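Side-chain contacts in probable N-acetyl-gamma-glutamyl-phosphate reductase, chloroplastic (Arabidopsis thaliana, PDB 1XYG), which probably catalyses the NADPH-dependent reduction of N-acetylglutamyl 5-phosphate to N-acetylglutamate 5-semialdehyde in chloroplast arginine biosynthesis: residues A[44-49]-A[81-86]; A[261-266]-A[270-275]; A[282-287]-A[347-352]. All blocks are in the same frame, centred on the assembly; numbering follows the deposited sequence.

Contact 1: A[44-49]-A[81-86]; sequences VTLMTA and STVDAV
Thr45 and Val83 come together because each first torsion sends one branch across the gap. In Thr45 (chi1 56°) OG1 sits between the backbone N and the carbonyl carbon, while in Val83 (chi1 -67°) CG1 lies beside the backbone N, anti to the carbonyl carbon. The setting is the parallel sheet of the Rossmann-type NAD-binding domain, at its edge strand within this chain. Strand 42-47 is outermost, strand 17-22 is its neighbour, and strand 85-88 follows on the far side of 17-22. The contact therefore does not join adjacent strands. It reaches past strand 17-22 by way of the loop that leads into strand 85-88, and it shows how a loop entering a sheet can pack against a strand two places away. Arg18 of the intervening strand lies close by: the side chains of Thr45 and Thr82 both touch it, and Asp84 OD2 accepts a hydrogen bond from its backbone N.

Thr45 and Leu46 are consecutive, yet both direct CB toward the loop. The usual strand alternation is lost here, in keeping with the psi of -11° at Thr45. Leu46 contributes mainly the root of its side chain, with CB 3.8 Å from Val83 CG1, a plain apolar contact. Val83 CG1 meets both Thr45 and Leu46, whereas Val83 CG2 is turned to another side. Thr45 and Val83 run past each other in opposite directions, so they meet alongside rather than head-on. Thr82 OG1 is hydrogen-bonded to the backbone oxygen of Asp79. Thr45 OG1, buried here without a hydrogen-bond partner in the model, rests 3.6 Å from Val83 CG1 and 4.1 Å from Thr82 O.

Contact 2: A[261-266]-A[270-275]; sequences VEMAPG and EDLHQQ
Met263 and Leu272 meet through a single leucine methyl laid against the middle of the methionine chain. Leu272 CD1 is 3.8 Å from Met263 CG and 3.9 Å from Met263 SD, with the two side chains crossing at a slant. Methionine reaches this place with its chain extended through chi2 (-176°) and then bends at chi3 (-83°), a turn after which CG and SD, not CE, do the touching. On the helix, Leu272 places CG beside its backbone N, and its nearly straight chi2 makes CD1 the methyl that meets the methionine; CG itself comes only to 4.2 Å from Met263 SD.

The arrangement is a beta-alpha connection in the dimerisation domain: strand 255-262 of the mixed sheet runs out, a short loop turns the chain, and helix 269-280 comes back to lie against the sheet. Ala319 of the adjoining strand 318-325 touches both Met263 and Leu272, while Leu175 of helix 163-177 and the loop residues Leu180 and Ile181 add further apolar neighbours to the leucine.

Nearer the turn the contact becomes polar and indirect. Gly266 O and Asp271 OD2 stand 4.2 Å apart, and as both are acceptors a water mediates between them, giving one hydrogen to Gly266 O at 3.1 Å and the other to Asp271 OD2 at 2.9 Å. That carboxylate oxygen also accepts from the backbone N of Arg268, just ahead of the helix, so one oxygen of Asp271 serves both the water and the loop. Gly266 takes a positive phi (75°), a conformation favourable to glycine.

Contact 3: A[282-287]-A[347-352]; sequences DEEFVK and PETTGL
Pro347 O is held twice by one residue, taking Thr350 N at 3.0 Å and Thr350 OG1 at 2.9 Å from the same face of its carbonyl plane; the paired bonds close the type I turn that carries Thr349, which meets Phe285. A type II turn, Thr349 to Leu352, overlaps it, sharing Thr349 and Thr350. These turns belong to the loop after helix 329-343. They pack against the residues leading into strand 286-288, outermost in the mixed sheet within this chain, where the dimerisation domain approaches the Rossmann-type domain: Thr350 touches His39 and Pro40, and Arg149 forms salt bridges with both Glu283 and Glu348.

The ring of Phe285 is the centre of the contact. Over one face, near its middle, lies CG of the preceding Glu284, 3.8 Å above the plane; chi1 of 173° sets this CG anti to its own N, and the bend at chi2 takes the carboxylate on to Tyr305, whose hydroxyl hydrogen-bonds OE2. The side chains of Glu284 and Thr349 cross at about a right angle, Thr349 CG2 coming to 3.9 Å from Glu284 CG, and the same methyl reaches Phe285 CE2 obliquely at 3.7 Å. Leu352 CB lies 3.7 Å from Phe285 CZ. Close to the ring plane, Leu352 O meets the edge at Phe285 CE1, 3.2 Å away.

How the contacts relate
The three contacts follow one another along the chain without interlocking and trace a path across the subunit. Contact 1, in the Rossmann-type domain, and contact 2, in the dimerisation domain, lie on opposite sides of the chain's centre, their centres 46 Å apart. Contact 3 sits between them, its centre 25 Å from that of contact 1 and 26 Å from that of contact 2; the nearest atoms of contacts 2 and 3 are about 8 Å apart. Helix 269-280 and strand 286-288 follow each other in the chain, and both reach the mixed sheet. All lie away from Cys163, the probable active-site residue, although helix 163-177, which starts there, touches contact 2 through Leu175.

Contact 1: A[44-49]-A[81-86]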
loop_
_atom_site.group_PDB
_atom_site.type_symbol
_atom_site.label_atom_id
_atom_site.label_comp_id
_atom_site.label_asym_id
_atom_site.label_seq_id
_atom_site.Cartn_x
_atom_site.Cartn_y
_atom_site.Cartn_z
ATOM N N VAL A 44 12.073 9.853 29.750
ATOM C CA VAL A 44 13.295 9.254 29.228
ATOM C C VAL A 44 14.480 10.186 29.485
ATOM O O VAL A 44 14.501 11.316 29.001
ATOM C CB VAL A 44 13.198 9.010 27.710
ATOM C CG1 VAL A 44 14.496 8.392 27.203
ATOM C CG2 VAL A 44 12.023 8.099 27.399
ATOM N N THR A 45 15.466 9.708 30.239
ATOM C CA THR A 45 16.636 10.518 30.559
ATOM C C THR A 45 17.932 9.895 30.043
ATOM O O THR A 45 18.983 10.533 30.043
ATOM C CB THR A 45 16.780 10.741 32.089
ATOM O OG1 THR A 45 16.820 9.473 32.759
ATOM C CG2 THR A 45 15.622 11.574 32.624
ATOM N N LEU A 46 17.853 8.650 29.591
ATOM C CA LEU A 46 19.029 7.953 29.084
ATOM C C LEU A 46 18.678 7.017 27.914
ATOM O O LEU A 46 17.759 6.208 28.019
ATOM C CB LEU A 46 19.670 7.151 30.213
ATOM C CG LEU A 46 20.894 6.340 29.801
ATOM C CD1 LEU A 46 21.908 7.255 29.128
ATOM C CD2 LEU A 46 21.490 5.670 31.022
ATOM N N MET A 47 19.417 7.115 26.807
ATOM C CA MET A 47 19.145 6.280 25.630
ATOM C C MET A 47 20.394 5.687 24.959
ATOM O O MET A 47 21.374 6.399 24.699
ATOM C CB MET A 47 18.367 7.075 24.573
ATOM C CG MET A 47 16.997 7.570 24.998
ATOM S SD MET A 47 16.024 8.211 23.600
ATOM C CE MET A 47 17.023 9.591 23.021
ATOM N N THR A 48 20.324 4.391 24.649
ATOM C CA THR A 48 21.416 3.641 24.012
ATOM C C THR A 48 21.182 3.265 22.534
ATOM O O THR A 48 20.072 2.902 22.139
ATOM C CB THR A 48 21.684 2.315 24.754
ATOM O OG1 THR A 48 22.115 2.572 26.092
ATOM C CG2 THR A 48 22.739 1.545 24.056
ATOM N N ALA A 49 22.249 3.339 21.738
ATOM C CA ALA A 49 22.222 2.982 20.318
ATOM C C ALA A 49 23.572 2.364 19.961
ATOM O O ALA A 49 24.581 2.623 20.616
ATOM C CB ALA A 49 21.964 4.206 19.456
ATOM N N SER A 81 23.136 4.146 37.013
ATOM C CA SER A 81 22.788 4.541 38.374
ATOM C C SER A 81 22.042 5.864 38.227
ATOM O O SER A 81 21.552 6.446 39.198
ATOM C CB SER A 81 24.052 4.731 39.224
ATOM O OG SER A 81 24.808 5.857 38.804
ATOM N N THR A 82 21.956 6.318 36.982
ATOM C CA THR A 82 21.295 7.568 36.636
ATOM C C THR A 82 19.806 7.392 36.297
ATOM O O THR A 82 19.118 8.371 36.005
ATOM C CB THR A 82 21.996 8.209 35.427
ATOM O OG1 THR A 82 23.407 8.253 35.670
ATOM C CG2 THR A 82 21.485 9.623 35.191
ATOM N N VAL A 83 19.309 6.157 36.327
ATOM C CA VAL A 83 17.903 5.909 36.008
ATOM C C VAL A 83 17.208 5.038 37.045
ATOM O O VAL A 83 17.859 4.319 37.799
ATOM C CB VAL A 83 17.743 5.258 34.610
ATOM C CG1 VAL A 83 18.148 6.251 33.525
ATOM C CG2 VAL A 83 18.597 4.004 34.513
ATOM N N ASP A 84 15.877 5.107 37.070
ATOM C CA ASP A 84 15.071 4.350 38.029
ATOM C C ASP A 84 14.581 3.019 37.473
ATOM O O ASP A 84 14.555 2.013 38.181
ATOM C CB ASP A 84 13.876 5.193 38.470
ATOM C CG ASP A 84 14.294 6.539 39.026
ATOM O OD1 ASP A 84 14.996 6.565 40.055
ATOM O OD2 ASP A 84 13.926 7.570 38.430
ATOM N N ALA A 85 14.168 3.028 36.211
ATOM C CA ALA A 85 13.703 1.819 35.541
ATOM C C ALA A 85 14.279 1.789 34.127
ATOM O O ALA A 85 14.641 2.822 33.564
ATOM C CB ALA A 85 12.175 1.785 35.499
ATOM N N VAL A 86 14.355 0.596 33.552
ATOM C CA VAL A 86 14.914 0.431 32.220
ATOM C C VAL A 86 14.070 -0.431 31.286
ATOM O O VAL A 86 13.463 -1.413 31.708
ATOM C CB VAL A 86 16.332 -0.198 32.319
ATOM C CG1 VAL A 86 16.723 -0.823 31.000
ATOM C CG2 VAL A 86 17.354 0.855 32.728
#

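Contact 2: A[261-266]-A[270-275]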
loop_
_atom_site.group_PDB
_atom_site.type_symbol
_atom_site.label_atom_id
_atom_site.label_comp_id
_atom_site.label_asym_id
_atom_site.label_seq_id
_atom_site.Cartn_x
_atom_site.Cartn_y
_atom_site.Cartn_z
ATOM N N VAL A 261 -9.333 -24.418 16.933
ATOM C CA VAL A 261 -9.301 -25.355 18.045
ATOM C C VAL A 261 -10.458 -26.349 18.059
ATOM O O VAL A 261 -11.497 -26.149 17.414
ATOM C CB VAL A 261 -9.313 -24.613 19.408
ATOM C CG1 VAL A 261 -8.144 -23.650 19.488
ATOM C CG2 VAL A 261 -10.631 -23.879 19.593
ATOM N N GLU A 262 -10.258 -27.415 18.822
ATOM C CA GLU A 262 -11.255 -28.459 18.995
ATOM C C GLU A 262 -11.873 -28.203 20.361
ATOM O O GLU A 262 -11.155 -28.118 21.360
ATOM C CB GLU A 262 -10.581 -29.821 18.990
ATOM C CG GLU A 262 -11.373 -30.888 18.299
ATOM C CD GLU A 262 -10.619 -32.195 18.230
ATOM O OE1 GLU A 262 -9.443 -32.182 17.796
ATOM O OE2 GLU A 262 -11.209 -33.231 18.610
ATOM N N MET A 263 -13.192 -28.055 20.410
ATOM C CA MET A 263 -13.854 -27.815 21.681
ATOM C C MET A 263 -13.939 -29.121 22.450
ATOM O O MET A 263 -13.957 -30.207 21.866
ATOM C CB MET A 263 -15.250 -27.237 21.463
ATOM C CG MET A 263 -15.252 -25.862 20.789
ATOM S SD MET A 263 -16.909 -25.107 20.637
ATOM C CE MET A 263 -17.496 -25.908 19.159
ATOM N N ALA A 264 -13.946 -29.009 23.767
ATOM C CA ALA A 264 -14.041 -30.190 24.590
ATOM C C ALA A 264 -15.435 -30.761 24.364
ATOM O O ALA A 264 -16.325 -30.087 23.829
ATOM C CB ALA A 264 -13.847 -29.834 26.064
ATOM N N PRO A 265 -15.645 -32.026 24.748
ATOM C CA PRO A 265 -16.952 -32.668 24.579
ATOM C C PRO A 265 -18.106 -31.868 25.192
ATOM O O PRO A 265 -18.002 -31.383 26.324
ATOM C CB PRO A 265 -16.763 -34.017 25.274
ATOM C CG PRO A 265 -15.318 -34.318 25.038
ATOM C CD PRO A 265 -14.663 -32.967 25.314
ATOM N N GLY A 266 -19.195 -31.746 24.433
ATOM C CA GLY A 266 -20.367 -31.025 24.906
ATOM C C GLY A 266 -20.270 -29.512 24.918
ATOM O O GLY A 266 -21.280 -28.824 25.085
ATOM N N GLU A 270 -20.802 -20.954 22.174
ATOM C CA GLU A 270 -21.386 -20.023 23.139
ATOM C C GLU A 270 -20.637 -20.083 24.468
ATOM O O GLU A 270 -20.459 -19.067 25.136
ATOM C CB GLU A 270 -22.861 -20.353 23.382
ATOM C CG GLU A 270 -23.728 -20.327 22.136
ATOM C CD GLU A 270 -23.472 -21.510 21.225
ATOM O OE1 GLU A 270 -23.661 -22.653 21.684
ATOM O OE2 GLU A 270 -23.085 -21.305 20.057
ATOM N N ASP A 271 -20.200 -21.276 24.853
ATOM C CA ASP A 271 -19.469 -21.442 26.107
ATOM C C ASP A 271 -18.100 -20.759 26.045
ATOM O O ASP A 271 -17.676 -20.116 27.009
ATOM C CB ASP A 271 -19.292 -22.930 26.423
ATOM C CG ASP A 271 -20.614 -23.671 26.495
ATOM O OD1 ASP A 271 -21.484 -23.265 27.304
ATOM O OD2 ASP A 271 -20.781 -24.657 25.744
ATOM N N LEU A 272 -17.409 -20.907 24.918
ATOM C CA LEU A 272 -16.102 -20.284 24.761
ATOM C C LEU A 272 -16.278 -18.774 24.857
ATOM O O LEU A 272 -15.522 -18.088 25.541
ATOM C CB LEU A 272 -15.486 -20.644 23.408
ATOM C CG LEU A 272 -15.315 -22.131 23.087
ATOM C CD1 LEU A 272 -14.552 -22.261 21.785
ATOM C CD2 LEU A 272 -14.565 -22.841 24.200
ATOM N N HIS A 273 -17.300 -18.267 24.176
ATOM C CA HIS A 273 -17.583 -16.840 24.174
ATOM C C HIS A 273 -17.858 -16.296 25.570
ATOM O O HIS A 273 -17.313 -15.258 25.956
ATOM C CB HIS A 273 -18.768 -16.536 23.252
ATOM C CG HIS A 273 -19.115 -15.083 23.181
ATOM N ND1 HIS A 273 -20.105 -14.516 23.954
ATOM C CD2 HIS A 273 -18.567 -14.072 22.467
ATOM C CE1 HIS A 273 -20.151 -13.216 23.720
ATOM N NE2 HIS A 273 -19.228 -12.921 22.821
ATOM N N GLN A 274 -18.695 -17.001 26.325
ATOM C CA GLN A 274 -19.035 -16.581 27.678
ATOM C C GLN A 274 -17.807 -16.588 28.578
ATOM O O GLN A 274 -17.608 -15.674 29.372
ATOM C CB GLN A 274 -20.111 -17.498 28.271
ATOM C CG GLN A 274 -20.661 -17.023 29.605
ATOM C CD GLN A 274 -21.193 -15.602 29.531
ATOM O OE1 GLN A 274 -22.073 -15.296 28.721
ATOM N NE2 GLN A 274 -20.658 -14.723 30.374
ATOM N N GLN A 275 -16.979 -17.621 28.458
ATOM C CA GLN A 275 -15.780 -17.702 29.285
ATOM C C GLN A 275 -14.859 -16.516 29.011
ATOM O O GLN A 275 -14.316 -15.907 29.934
ATOM C CB GLN A 275 -15.035 -19.009 29.015
ATOM C CG GLN A 275 -13.862 -19.244 29.943
ATOM C CD GLN A 275 -14.244 -19.031 31.400
ATOM O OE1 GLN A 275 -13.899 -18.011 32.009
ATOM N NE2 GLN A 275 -14.978 -19.985 31.960
HETATM O O HOH W 1 -23.044 -26.429 25.805
#

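Contact 3: A[282-287]-A[347-352]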
loop_
_atom_site.group_PDB
_atom_site.type_symbol
_atom_site.label_atom_id
_atom_site.label_comp_id
_atom_site.label_asym_id
_atom_site.label_seq_id
_atom_site.Cartn_x
_atom_site.Cartn_y
_atom_site.Cartn_z
ATOM N N ASP A 282 -13.783 -6.747 32.663
ATOM C CA ASP A 282 -13.315 -5.494 33.255
ATOM C C ASP A 282 -11.917 -5.089 32.793
ATOM O O ASP A 282 -11.282 -4.219 33.389
ATOM C CB ASP A 282 -13.343 -5.588 34.781
ATOM C CG ASP A 282 -14.747 -5.736 35.321
ATOM O OD1 ASP A 282 -15.601 -4.887 34.985
ATOM O OD2 ASP A 282 -14.997 -6.699 36.077
ATOM N N GLU A 283 -11.447 -5.721 31.726
ATOM C CA GLU A 283 -10.126 -5.426 31.189
ATOM C C GLU A 283 -10.196 -4.345 30.132
ATOM O O GLU A 283 -10.897 -4.482 29.129
ATOM C CB GLU A 283 -9.510 -6.695 30.606
ATOM C CG GLU A 283 -9.213 -7.742 31.665
ATOM C CD GLU A 283 -8.043 -7.366 32.564
ATOM O OE1 GLU A 283 -7.503 -6.249 32.423
ATOM O OE2 GLU A 283 -7.657 -8.200 33.416
ATOM N N GLU A 284 -9.466 -3.263 30.368
ATOM C CA GLU A 284 -9.425 -2.142 29.439
ATOM C C GLU A 284 -8.900 -2.522 28.050
ATOM O O GLU A 284 -9.517 -2.207 27.034
ATOM C CB GLU A 284 -8.544 -1.025 30.016
ATOM C CG GLU A 284 -8.284 0.147 29.066
ATOM C CD GLU A 284 -9.556 0.881 28.658
ATOM O OE1 GLU A 284 -10.602 0.677 29.308
ATOM O OE2 GLU A 284 -9.511 1.668 27.692
ATOM N N PHE A 285 -7.773 -3.224 28.014
ATOM C CA PHE A 285 -7.138 -3.571 26.749
ATOM C C PHE A 285 -7.534 -4.823 25.988
ATOM O O PHE A 285 -7.081 -5.027 24.864
ATOM C CB PHE A 285 -5.637 -3.544 26.959
ATOM C CG PHE A 285 -5.148 -2.221 27.458
ATOM C CD1 PHE A 285 -5.292 -1.079 26.666
ATOM C CD2 PHE A 285 -4.600 -2.099 28.731
ATOM C CE1 PHE A 285 -4.897 0.171 27.137
ATOM C CE2 PHE A 285 -4.200 -0.853 29.215
ATOM C CZ PHE A 285 -4.349 0.281 28.418
ATOM N N VAL A 286 -8.373 -5.662 26.575
ATOM C CA VAL A 286 -8.801 -6.866 25.889
ATOM C C VAL A 286 -10.316 -6.814 25.717
ATOM O O VAL A 286 -11.065 -6.891 26.684
ATOM C CB VAL A 286 -8.396 -8.126 26.685
ATOM C CG1 VAL A 286 -8.730 -9.388 25.888
ATOM C CG2 VAL A 286 -6.912 -8.062 27.023
ATOM N N LYS A 287 -10.759 -6.671 24.475
ATOM C CA LYS A 287 -12.179 -6.596 24.174
ATOM C C LYS A 287 -12.678 -7.862 23.487
ATOM O O LYS A 287 -12.106 -8.311 22.491
ATOM C CB LYS A 287 -12.470 -5.397 23.260
ATOM C CG LYS A 287 -11.934 -4.048 23.749
ATOM C CD LYS A 287 -12.448 -3.706 25.148
ATOM C CE LYS A 287 -12.047 -2.297 25.564
ATOM N NZ LYS A 287 -12.296 -2.071 27.017
ATOM N N PRO A 347 -0.972 3.480 37.961
ATOM C CA PRO A 347 -2.142 2.865 37.328
ATOM C C PRO A 347 -1.718 2.185 36.027
ATOM O O PRO A 347 -0.972 2.760 35.238
ATOM C CB PRO A 347 -3.077 4.052 37.099
ATOM C CG PRO A 347 -2.687 5.007 38.199
ATOM C CD PRO A 347 -1.187 4.919 38.185
ATOM N N GLU A 348 -2.199 0.965 35.821
ATOM C CA GLU A 348 -1.861 0.175 34.648
ATOM C C GLU A 348 -2.046 0.855 33.284
ATOM O O GLU A 348 -1.206 0.704 32.390
ATOM C CB GLU A 348 -2.650 -1.128 34.678
ATOM C CG GLU A 348 -2.231 -2.099 33.627
ATOM C CD GLU A 348 -2.772 -3.466 33.907
ATOM O OE1 GLU A 348 -2.678 -3.900 35.075
ATOM O OE2 GLU A 348 -3.279 -4.112 32.966
ATOM N N THR A 349 -3.130 1.609 33.130
ATOM C CA THR A 349 -3.431 2.276 31.864
ATOM C C THR A 349 -2.737 3.620 31.673
ATOM O O THR A 349 -2.931 4.287 30.650
ATOM C CB THR A 349 -4.937 2.529 31.715
ATOM O OG1 THR A 349 -5.350 3.462 32.719
ATOM C CG2 THR A 349 -5.725 1.225 31.848
ATOM N N THR A 350 -1.929 4.027 32.643
ATOM C CA THR A 350 -1.251 5.313 32.533
ATOM C C THR A 350 -0.467 5.470 31.232
ATOM O O THR A 350 0.408 4.659 30.909
ATOM C CB THR A 350 -0.283 5.562 33.709
ATOM O OG1 THR A 350 -1.019 5.622 34.935
ATOM C CG2 THR A 350 0.444 6.884 33.511
ATOM N N GLY A 351 -0.788 6.530 30.496
ATOM C CA GLY A 351 -0.117 6.808 29.241
ATOM C C GLY A 351 -0.316 5.749 28.167
ATOM O O GLY A 351 0.484 5.651 27.233
ATOM N N LEU A 352 -1.379 4.957 28.287
ATOM C CA LEU A 352 -1.657 3.907 27.313
ATOM C C LEU A 352 -3.082 3.960 26.782
ATOM O O LEU A 352 -3.587 2.967 26.275
ATOM C CB LEU A 352 -1.418 2.530 27.937
ATOM C CG LEU A 352 0.029 2.094 28.178
ATOM C CD1 LEU A 352 0.031 0.840 29.048
ATOM C CD2 LEU A 352 0.736 1.846 26.826
#